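Local coordinates for protein calcium homeostasis modulator 1 (Oryzias latipes, PDB 6LMT) that assembles from eight copies into a membrane channel that is probably a large-pore ion channel, as in other calcium homeostasis modulators, at residues S30-M33 against Y34-E38; W62-L65 against L66-L70; E165-E168 against V169-A172. One frame throughout, in Å; residues are numbered along the deposited sequence.

Contact 1 (S30-M33 against Y34-E38). With Y01 (cholesterol hemisuccinate), chain M; Y01 (cholesterol hemisuccinate), chain I.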
loop_
_atom_site.group_PDB
_atom_site.type_symbol
_atom_site.label_atom_id
_atom_site.label_comp_id
_atom_site.label_asym_id
_atom_site.label_seq_id
_atom_site.Cartn_x
_atom_site.Cartn_y
_atom_site.Cartn_z
ATOM N N SER A 30 -9.704 -14.133 17.685
ATOM C CA SER A 30 -9.180 -14.792 18.872
ATOM C C SER A 30 -7.664 -14.794 18.880
ATOM O O SER A 30 -7.038 -14.527 19.909
ATOM C CB SER A 30 -9.711 -16.214 18.938
ATOM O OG SER A 30 -9.205 -16.897 20.047
ATOM N N ALA A 31 -7.055 -15.069 17.739
ATOM C CA ALA A 31 -5.607 -15.107 17.671
ATOM C C ALA A 31 -4.991 -13.723 17.598
ATOM O O ALA A 31 -3.858 -13.534 18.039
ATOM C CB ALA A 31 -5.188 -15.932 16.475
ATOM N N GLN A 32 -5.706 -12.751 17.040
ATOM C CA GLN A 32 -5.217 -11.383 17.051
ATOM C C GLN A 32 -5.328 -10.767 18.433
ATOM O O GLN A 32 -4.491 -9.948 18.817
ATOM C CB GLN A 32 -5.978 -10.558 16.016
ATOM C CG GLN A 32 -5.550 -9.111 15.901
ATOM C CD GLN A 32 -4.093 -8.942 15.517
ATOM O OE1 GLN A 32 -3.581 -9.632 14.638
ATOM N NE2 GLN A 32 -3.412 -8.027 16.192
ATOM N N MET A 33 -6.330 -11.168 19.204
ATOM C CA MET A 33 -6.429 -10.717 20.580
ATOM C C MET A 33 -5.357 -11.339 21.454
ATOM O O MET A 33 -4.950 -10.736 22.445
ATOM C CB MET A 33 -7.821 -11.024 21.099
ATOM C CG MET A 33 -8.136 -10.576 22.474
ATOM S SD MET A 33 -9.897 -10.652 22.621
ATOM C CE MET A 33 -10.043 -10.399 24.350
ATOM N N TYR A 34 -4.863 -12.520 21.094
ATOM C CA TYR A 34 -3.733 -13.077 21.821
ATOM C C TYR A 34 -2.468 -12.275 21.562
ATOM O O TYR A 34 -1.641 -12.100 22.460
ATOM C CB TYR A 34 -3.513 -14.539 21.447
ATOM C CG TYR A 34 -2.474 -15.173 22.318
ATOM C CD1 TYR A 34 -2.789 -15.576 23.592
ATOM C CD2 TYR A 34 -1.163 -15.319 21.889
ATOM C CE1 TYR A 34 -1.849 -16.113 24.405
ATOM C CE2 TYR A 34 -0.221 -15.850 22.700
ATOM C CZ TYR A 34 -0.571 -16.251 23.952
ATOM O OH TYR A 34 0.363 -16.796 24.774
ATOM N N SER A 35 -2.298 -11.789 20.337
ATOM C CA SER A 35 -1.122 -10.999 20.009
ATOM C C SER A 35 -1.152 -9.642 20.693
ATOM O O SER A 35 -0.116 -9.139 21.129
ATOM C CB SER A 35 -1.039 -10.825 18.504
ATOM O OG SER A 35 -0.982 -12.085 17.894
ATOM N N SER A 36 -2.330 -9.039 20.790
ATOM C CA SER A 36 -2.485 -7.736 21.404
ATOM C C SER A 36 -2.455 -7.784 22.920
ATOM O O SER A 36 -2.253 -6.746 23.550
ATOM C CB SER A 36 -3.799 -7.111 20.960
ATOM O OG SER A 36 -3.820 -6.931 19.567
ATOM N N PHE A 37 -2.681 -8.944 23.517
ATOM C CA PHE A 37 -2.703 -9.062 24.964
ATOM C C PHE A 37 -1.275 -9.048 25.470
ATOM O O PHE A 37 -0.420 -9.751 24.936
ATOM C CB PHE A 37 -3.419 -10.343 25.382
ATOM C CG PHE A 37 -3.668 -10.444 26.843
ATOM C CD1 PHE A 37 -4.696 -9.735 27.424
ATOM C CD2 PHE A 37 -2.869 -11.231 27.641
ATOM C CE1 PHE A 37 -4.921 -9.814 28.768
ATOM C CE2 PHE A 37 -3.088 -11.305 28.985
ATOM C CZ PHE A 37 -4.118 -10.603 29.547
ATOM N N GLU A 38 -1.004 -8.235 26.473
ATOM C CA GLU A 38 0.338 -8.147 27.028
ATOM C C GLU A 38 0.357 -9.049 28.250
ATOM O O GLU A 38 -0.234 -8.733 29.278
ATOM C CB GLU A 38 0.708 -6.708 27.358
ATOM C CG GLU A 38 2.199 -6.412 27.317
ATOM C CD GLU A 38 2.942 -6.636 28.628
ATOM O OE1 GLU A 38 2.346 -6.457 29.708
ATOM O OE2 GLU A 38 4.143 -6.980 28.579
HETATM C CAA Y01 M . 5.010 -15.440 15.685
HETATM C CBA Y01 M . 4.415 -14.432 14.717
HETATM C CAB Y01 M . 4.981 -14.618 13.319
HETATM C CAN Y01 M . 2.894 -14.494 14.718
HETATM C CAJ Y01 M . 2.237 -14.097 16.014
HETATM C CAO Y01 M . 0.740 -13.994 15.901
HETATM C CBB Y01 M . -0.008 -15.330 15.781
HETATM C CAC Y01 M . -0.058 -16.024 17.139
HETATM C CBE Y01 M . -1.405 -15.161 15.150
HETATM C CAP Y01 M . -1.632 -13.798 14.430
HETATM C CAQ Y01 M . -2.477 -14.087 13.175
HETATM C CBG Y01 M . -3.091 -15.437 13.523
HETATM C CBI Y01 M . -1.906 -16.222 14.124
HETATM C CAE Y01 M . -0.796 -16.508 13.100
HETATM C CAU Y01 M . -2.446 -17.532 14.711
HETATM C CAS Y01 M . -3.342 -18.304 13.736
HETATM C CBF Y01 M . -4.492 -17.458 13.166
HETATM C CBD Y01 M . -3.950 -16.178 12.506
HETATM C CAK Y01 M . -5.105 -15.295 12.039
HETATM C CAI Y01 M . -6.238 -16.054 11.422
HETATM C CAZ Y01 M . -6.363 -17.372 11.439
HETATM C CAV Y01 M . -7.453 -18.076 10.647
HETATM C CBH Y01 M . -5.441 -18.273 12.245
HETATM C CAD Y01 M . -4.649 -19.142 11.251
HETATM C CAT Y01 M . -6.373 -19.142 13.112
HETATM C CAR Y01 M . -7.343 -19.961 12.263
HETATM C CBC Y01 M . -8.260 -19.079 11.456
HETATM O OAW Y01 M . -8.975 -19.899 10.478
HETATM C CAY Y01 M . -9.907 -20.785 10.851
HETATM O OAG Y01 M . -10.327 -20.921 11.962
HETATM C CAM Y01 M . -10.386 -21.593 9.687
HETATM C CAL Y01 M . -11.828 -21.358 9.306
HETATM C CAX Y01 M . -12.299 -22.171 8.117
HETATM O OAH Y01 M . -13.275 -22.928 8.275
HETATM O OAF Y01 M . -11.683 -22.049 7.040
HETATM C CAA Y01 I . -4.821 -3.727 25.632
HETATM C CBA Y01 I . -5.314 -4.890 24.783
HETATM C CAB Y01 I . -5.031 -6.211 25.475
HETATM C CAN Y01 I . -6.796 -4.744 24.460
HETATM C CAJ Y01 I . -7.468 -5.949 23.848
HETATM C CAO Y01 I . -8.955 -5.742 23.641
HETATM C CBB Y01 I . -9.905 -6.705 24.380
HETATM C CAC Y01 I . -9.286 -7.133 25.705
HETATM C CBE Y01 I . -11.293 -6.078 24.618
HETATM C CAP Y01 I . -11.257 -4.534 24.713
HETATM C CAQ Y01 I . -12.686 -4.049 24.411
HETATM C CBG Y01 I . -13.484 -5.345 24.469
HETATM C CBI Y01 I . -12.544 -6.319 23.724
HETATM C CAE Y01 I . -12.267 -5.920 22.277
HETATM C CAU Y01 I . -13.201 -7.689 23.736
HETATM C CAS Y01 I . -14.579 -7.603 23.071
HETATM C CBF Y01 I . -15.530 -6.743 23.912
HETATM C CBD Y01 I . -14.974 -5.328 24.129
HETATM C CAK Y01 I . -15.781 -4.689 25.257
HETATM C CAI Y01 I . -17.252 -4.946 25.144
HETATM C CAZ Y01 I . -17.807 -5.728 24.229
HETATM C CAV Y01 I . -19.306 -5.720 23.991
HETATM C CBH Y01 I . -16.985 -6.682 23.369
HETATM C CAD Y01 I . -17.017 -6.183 21.912
HETATM C CAT Y01 I . -17.651 -8.070 23.470
HETATM C CAR Y01 I . -19.132 -8.031 23.089
HETATM C CBC Y01 I . -19.918 -7.107 23.977
HETATM O OAW Y01 I . -21.311 -7.055 23.520
HETATM C CAY Y01 I . -21.625 -6.925 22.216
HETATM O OAG Y01 I . -21.187 -6.094 21.475
HETATM C CAM Y01 I . -22.592 -7.983 21.784
HETATM C CAL Y01 I . -23.973 -7.588 21.304
HETATM C CAX Y01 I . -24.136 -7.489 19.798
HETATM O OAH Y01 I . -23.727 -6.464 19.219
HETATM O OAF Y01 I . -24.665 -8.448 19.206
#
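The carbonyls of Ser30, Ala31 and Gln32 accept i to i+4 bonds from the backbone N atoms of Tyr34, Ser35 and Ser36, and the turn runs out at Phe37, whose N makes a weak bond to Met33 O before its backbone leaves helical angles. Two of these carbonyls are gripped twice. Ser35 OG donates a hydrogen bond to Ala31 O (3.2 Å), and Ser36 OG one to Gln32 O (3.2 Å), where the hydroxyl and the backbone N come from opposite faces of the carbonyl plane. Each OG sits beside its own backbone N (chi1 -58° in Ser35, -61° in Ser36), which turns the hydroxyl back along the helix; serine suits both places because its short hydroxyl can fold back onto a carbonyl one turn earlier, which gives it a partner beside the sterols.

This is the last turn of helix 21-36, in a membrane channel subunit of the CALHM family, and sterols flank it. Ser35 OG comes 3.3 Å from CAO of the chain M cholesterol hemisuccinate, while Ala31 CB, a bare methyl, rests 3.6 Å from CAU of the same molecule. Met33, extended beyond CG, carries CE to 3.6 Å from CAC of the chain I sterol, and Phe37 CA lies 3.7 Å from CAB of its tail. Tyr34 turns instead to helix 108-120, its ring edge-to-face with Trp113 and its OH hydrogen-bonded to Asp120. Trp186 of the second subunit meets the Phe37 ring.

Contact 2 (W62-L65 against L66-L70). With Y01 (cholesterol hemisuccinate), chain I.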
loop_
_atom_site.group_PDB
_atom_site.type_symbol
_atom_site.label_atom_id
_atom_site.label_comp_id
_atom_site.label_asym_id
_atom_site.label_seq_id
_atom_site.Cartn_x
_atom_site.Cartn_y
_atom_site.Cartn_z
ATOM N N TRP A 62 -14.990 -17.049 27.633
ATOM C CA TRP A 62 -15.539 -15.800 27.137
ATOM C C TRP A 62 -15.745 -15.825 25.624
ATOM O O TRP A 62 -16.750 -15.313 25.134
ATOM C CB TRP A 62 -14.640 -14.641 27.553
ATOM C CG TRP A 62 -15.115 -13.386 26.996
ATOM C CD1 TRP A 62 -16.218 -12.694 27.343
ATOM C CD2 TRP A 62 -14.557 -12.723 25.890
ATOM N NE1 TRP A 62 -16.362 -11.605 26.538
ATOM C CE2 TRP A 62 -15.348 -11.607 25.628
ATOM C CE3 TRP A 62 -13.445 -12.963 25.094
ATOM C CZ2 TRP A 62 -15.058 -10.734 24.622
ATOM C CZ3 TRP A 62 -13.169 -12.113 24.103
ATOM C CH2 TRP A 62 -13.966 -11.018 23.862
ATOM N N PHE A 63 -14.816 -16.410 24.867
ATOM C CA PHE A 63 -15.010 -16.564 23.426
ATOM C C PHE A 63 -16.142 -17.524 23.099
ATOM O O PHE A 63 -16.769 -17.401 22.045
ATOM C CB PHE A 63 -13.728 -17.046 22.738
ATOM C CG PHE A 63 -12.720 -15.974 22.499
ATOM C CD1 PHE A 63 -12.959 -14.995 21.567
ATOM C CD2 PHE A 63 -11.505 -15.987 23.135
ATOM C CE1 PHE A 63 -12.033 -14.020 21.336
ATOM C CE2 PHE A 63 -10.589 -15.015 22.922
ATOM C CZ PHE A 63 -10.844 -14.040 22.020
ATOM N N PHE A 64 -16.420 -18.477 23.979
ATOM C CA PHE A 64 -17.535 -19.387 23.778
ATOM C C PHE A 64 -18.871 -18.685 23.973
ATOM O O PHE A 64 -19.796 -18.857 23.172
ATOM C CB PHE A 64 -17.383 -20.566 24.728
ATOM C CG PHE A 64 -18.445 -21.590 24.603
ATOM C CD1 PHE A 64 -18.529 -22.379 23.478
ATOM C CD2 PHE A 64 -19.333 -21.806 25.631
ATOM C CE1 PHE A 64 -19.498 -23.336 23.365
ATOM C CE2 PHE A 64 -20.299 -22.773 25.522
ATOM C CZ PHE A 64 -20.378 -23.536 24.387
ATOM N N LEU A 65 -18.991 -17.887 25.039
ATOM C CA LEU A 65 -20.206 -17.114 25.276
ATOM C C LEU A 65 -20.417 -16.064 24.208
ATOM O O LEU A 65 -21.552 -15.740 23.864
ATOM C CB LEU A 65 -20.146 -16.427 26.627
ATOM C CG LEU A 65 -20.264 -17.220 27.901
ATOM C CD1 LEU A 65 -20.022 -16.259 29.024
ATOM C CD2 LEU A 65 -21.647 -17.789 27.976
ATOM N N LEU A 66 -19.333 -15.500 23.698
ATOM C CA LEU A 66 -19.420 -14.505 22.647
ATOM C C LEU A 66 -19.910 -15.112 21.345
ATOM O O LEU A 66 -20.516 -14.418 20.531
ATOM C CB LEU A 66 -18.055 -13.859 22.471
ATOM C CG LEU A 66 -17.913 -12.640 21.596
ATOM C CD1 LEU A 66 -18.720 -11.555 22.207
ATOM C CD2 LEU A 66 -16.477 -12.260 21.535
ATOM N N GLY A 67 -19.673 -16.404 21.132
ATOM C CA GLY A 67 -20.270 -17.072 19.999
ATOM C C GLY A 67 -21.766 -17.247 20.128
ATOM O O GLY A 67 -22.479 -17.237 19.126
ATOM N N PHE A 68 -22.262 -17.433 21.347
ATOM C CA PHE A 68 -23.703 -17.479 21.567
ATOM C C PHE A 68 -24.358 -16.111 21.472
ATOM O O PHE A 68 -25.503 -16.012 21.041
ATOM C CB PHE A 68 -24.008 -18.071 22.933
ATOM C CG PHE A 68 -23.816 -19.536 23.013
ATOM C CD1 PHE A 68 -23.919 -20.320 21.899
ATOM C CD2 PHE A 68 -23.494 -20.129 24.205
ATOM C CE1 PHE A 68 -23.741 -21.679 21.974
ATOM C CE2 PHE A 68 -23.311 -21.490 24.279
ATOM C CZ PHE A 68 -23.433 -22.259 23.153
ATOM N N VAL A 69 -23.672 -15.056 21.893
ATOM C CA VAL A 69 -24.241 -13.718 21.845
ATOM C C VAL A 69 -24.310 -13.212 20.410
ATOM O O VAL A 69 -25.291 -12.584 20.008
ATOM C CB VAL A 69 -23.428 -12.787 22.764
ATOM C CG1 VAL A 69 -23.836 -11.356 22.614
ATOM C CG2 VAL A 69 -23.615 -13.194 24.187
ATOM N N LEU A 70 -23.303 -13.504 19.603
ATOM C CA LEU A 70 -23.287 -13.028 18.230
ATOM C C LEU A 70 -24.143 -13.856 17.287
ATOM O O LEU A 70 -24.398 -13.407 16.170
ATOM C CB LEU A 70 -21.858 -12.983 17.701
ATOM C CG LEU A 70 -20.969 -11.943 18.366
ATOM C CD1 LEU A 70 -19.571 -12.024 17.817
ATOM C CD2 LEU A 70 -21.538 -10.570 18.170
HETATM C CAA Y01 I . -4.821 -3.727 25.632
HETATM C CBA Y01 I . -5.314 -4.890 24.783
HETATM C CAB Y01 I . -5.031 -6.211 25.475
HETATM C CAN Y01 I . -6.796 -4.744 24.460
HETATM C CAJ Y01 I . -7.468 -5.949 23.848
HETATM C CAO Y01 I . -8.955 -5.742 23.641
HETATM C CBB Y01 I . -9.905 -6.705 24.380
HETATM C CAC Y01 I . -9.286 -7.133 25.705
HETATM C CBE Y01 I . -11.293 -6.078 24.618
HETATM C CAP Y01 I . -11.257 -4.534 24.713
HETATM C CAQ Y01 I . -12.686 -4.049 24.411
HETATM C CBG Y01 I . -13.484 -5.345 24.469
HETATM C CBI Y01 I . -12.544 -6.319 23.724
HETATM C CAE Y01 I . -12.267 -5.920 22.277
HETATM C CAU Y01 I . -13.201 -7.689 23.736
HETATM C CAS Y01 I . -14.579 -7.603 23.071
HETATM C CBF Y01 I . -15.530 -6.743 23.912
HETATM C CBD Y01 I . -14.974 -5.328 24.129
HETATM C CAK Y01 I . -15.781 -4.689 25.257
HETATM C CAI Y01 I . -17.252 -4.946 25.144
HETATM C CAZ Y01 I . -17.807 -5.728 24.229
HETATM C CAV Y01 I . -19.306 -5.720 23.991
HETATM C CBH Y01 I . -16.985 -6.682 23.369
HETATM C CAD Y01 I . -17.017 -6.183 21.912
HETATM C CAT Y01 I . -17.651 -8.070 23.470
HETATM C CAR Y01 I . -19.132 -8.031 23.089
HETATM C CBC Y01 I . -19.918 -7.107 23.977
HETATM O OAW Y01 I . -21.311 -7.055 23.520
HETATM C CAY Y01 I . -21.625 -6.925 22.216
HETATM O OAG Y01 I . -21.187 -6.094 21.475
HETATM C CAM Y01 I . -22.592 -7.983 21.784
HETATM C CAL Y01 I . -23.973 -7.588 21.304
HETATM C CAX Y01 I . -24.136 -7.489 19.798
HETATM O OAH Y01 I . -23.727 -6.464 19.219
HETATM O OAF Y01 I . -24.665 -8.448 19.206
#
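Trp62 O accepts the bond from Leu66 N at 3.0 Å, with an N-H...O angle of 149°, and nearly one turn on Leu65 O takes Val69 N at the same length. Between them Gly67 N is bonded to Phe63 O and weakly to Phe64 O; the side chains are otherwise mostly apolar.

Along one flank Trp62 and Leu66 point the same way, both with CG anti to the backbone N (chi1 176° in Trp62). Leu66 CD2 lies over the indole face in a CH-pi contact, 4.0 Å from the centroid of the Trp62 six-membered ring. The other methyl, CD1, lies 3.7 Å from CAR of the chain I cholesterol hemisuccinate, and the fork of a leucine lets it touch ring and lipid together. Trp62, Leu66, Val69 and Leu70 of helix 48-70 in this CALHM channel subunit line a sterol pocket, with Trp62 CH2 at 3.4 Å from CAU and Val69 CG1 at 3.7 Å from CAM of that molecule.

Elsewhere on the helix Phe64 and Phe68 form a T-shaped pair: the edge of Phe68 meets the face of Phe64, centroids 4.7 Å apart and planes at 64°. Residues of helix 92-105 pack beside both rings. Trp62 NE1 is hydrogen-bonded to Thr193 of the second subunit, which pairs the one polar atom of the indole.

Contact 3 (E165-E168 against V169-A172)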
loop_
_atom_site.group_PDB
_atom_site.type_symbol
_atom_site.label_atom_id
_atom_site.label_comp_id
_atom_site.label_asym_id
_atom_site.label_seq_id
_atom_site.Cartn_x
_atom_site.Cartn_y
_atom_site.Cartn_z
ATOM N N GLU A 165 18.104 -12.915 37.388
ATOM C CA GLU A 165 19.398 -12.378 36.998
ATOM C C GLU A 165 20.262 -13.378 36.240
ATOM O O GLU A 165 21.041 -12.978 35.370
ATOM C CB GLU A 165 20.131 -11.851 38.239
ATOM C CG GLU A 165 20.586 -12.903 39.249
ATOM C CD GLU A 165 19.513 -13.292 40.259
ATOM O OE1 GLU A 165 18.321 -12.975 40.047
ATOM O OE2 GLU A 165 19.871 -13.932 41.272
ATOM N N ASP A 166 20.135 -14.669 36.525
ATOM C CA ASP A 166 20.964 -15.688 35.891
ATOM C C ASP A 166 20.326 -16.033 34.559
ATOM O O ASP A 166 19.343 -16.758 34.504
ATOM C CB ASP A 166 21.086 -16.902 36.798
ATOM C CG ASP A 166 22.189 -17.840 36.384
ATOM O OD1 ASP A 166 22.808 -17.642 35.322
ATOM O OD2 ASP A 166 22.478 -18.766 37.162
ATOM N N ASN A 167 20.889 -15.508 33.477
ATOM C CA ASN A 167 20.243 -15.628 32.180
ATOM C C ASN A 167 20.376 -17.033 31.627
ATOM O O ASN A 167 19.505 -17.484 30.888
ATOM C CB ASN A 167 20.835 -14.624 31.198
ATOM C CG ASN A 167 19.930 -14.355 30.021
ATOM O OD1 ASN A 167 18.816 -14.859 29.946
ATOM N ND2 ASN A 167 20.403 -13.548 29.092
ATOM N N GLU A 168 21.434 -17.746 31.995
ATOM C CA GLU A 168 21.637 -19.096 31.489
ATOM C C GLU A 168 20.626 -20.066 32.078
ATOM O O GLU A 168 20.096 -20.919 31.362
ATOM C CB GLU A 168 23.071 -19.536 31.783
ATOM C CG GLU A 168 23.480 -20.858 31.175
ATOM C CD GLU A 168 23.284 -22.039 32.112
ATOM O OE1 GLU A 168 23.546 -21.900 33.323
ATOM O OE2 GLU A 168 22.822 -23.097 31.642
ATOM N N VAL A 169 20.340 -19.948 33.369
ATOM C CA VAL A 169 19.345 -20.804 34.000
ATOM C C VAL A 169 17.949 -20.432 33.527
ATOM O O VAL A 169 17.091 -21.297 33.344
ATOM C CB VAL A 169 19.492 -20.710 35.529
ATOM C CG1 VAL A 169 18.407 -21.453 36.253
ATOM C CG2 VAL A 169 20.800 -21.275 35.922
ATOM N N ARG A 170 17.715 -19.151 33.274
ATOM C CA ARG A 170 16.413 -18.718 32.801
ATOM C C ARG A 170 16.153 -19.195 31.383
ATOM O O ARG A 170 15.051 -19.638 31.079
ATOM C CB ARG A 170 16.311 -17.205 32.868
ATOM C CG ARG A 170 14.959 -16.706 32.544
ATOM C CD ARG A 170 14.935 -15.226 32.395
ATOM N NE ARG A 170 15.811 -14.796 31.320
ATOM C CZ ARG A 170 15.496 -14.817 30.034
ATOM N NH1 ARG A 170 14.315 -15.246 29.636
ATOM N NH2 ARG A 170 16.370 -14.404 29.138
ATOM N N VAL A 171 17.153 -19.116 30.507
ATOM C CA VAL A 171 16.990 -19.548 29.122
ATOM C C VAL A 171 16.803 -21.059 29.039
ATOM O O VAL A 171 15.983 -21.551 28.260
ATOM C CB VAL A 171 18.183 -19.046 28.286
ATOM C CG1 VAL A 171 18.274 -19.731 26.961
ATOM C CG2 VAL A 171 18.029 -17.579 28.031
ATOM N N ALA A 172 17.506 -21.812 29.882
ATOM C CA ALA A 172 17.368 -23.261 29.865
ATOM C C ALA A 172 16.020 -23.708 30.412
ATOM O O ALA A 172 15.410 -24.638 29.879
ATOM C CB ALA A 172 18.500 -23.897 30.654
#
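The first turn of the long helix 167-202 starts here, with Asp166 at the N-cap position and the opening carbonyls paired one turn on. Arg170 N bonds to Asp166 O at 3.1 Å, and the pattern continues with Val171 N to Asn167 O and Ala172 N to Glu168 O.

A side-chain bond joins Asn167 to Arg170, three residues later. Arg170 NH2 gives a 2.6 Å bond to Asn167 OD1, bent to an N-H...O angle of 135°, while NE of the same arginine adds a weak one at 3.3 Å. A single amide oxygen thus receives both donors at the guanidinium edge, tilted somewhat out of its plane, and the amide and guanidinium planes stand 25° apart. The bend at chi3 (61°) brings the arginine head back toward the start of the helix. Asparagine suits this exposed place because its amide oxygen, partly negative though the group is uncharged, can accept from the cation, and Arg170 also packs against Lys161 and Phe164 in the preceding loop.

Aspartate is a common N-cap residue, and at this helix start of the channel subunit its negative charge would probably be stabilised by the helix dipole. The carboxylate lies against Val169, with Asp166 OD2 3.3 Å from Val169 CG2. Val169, the buried member, also meets Ile134 of a loop in the same chain. Val171 CG2 packs 3.4 Å from Asn167 OD1, near the arginine bond. The small Ala172 places CB 3.5 Å from Glu168 O, and both Ala172 and Glu168 pack on Leu163 of the third subunit.

Contacts 1 and 2 belong to consecutive helices, 21-36 and 48-70, and meet directly although their centres are about 17 Å apart: Met33 SD lies 3.6 Å from Phe63 CZ, and Met33 CE is equally close to Trp62 CZ3. Both hold the chain I cholesterol hemisuccinate, contact 1 at its tail and contact 2 along its rings and succinate, so one sterol spans the two helices, and both also touch the second subunit. Contact 3 stands apart, its centre about 27 Å from that of contact 1 and about 40 Å from that of contact 2. It faces the third subunit, so the three contacts together reach two neighbours in the eight-chain assembly.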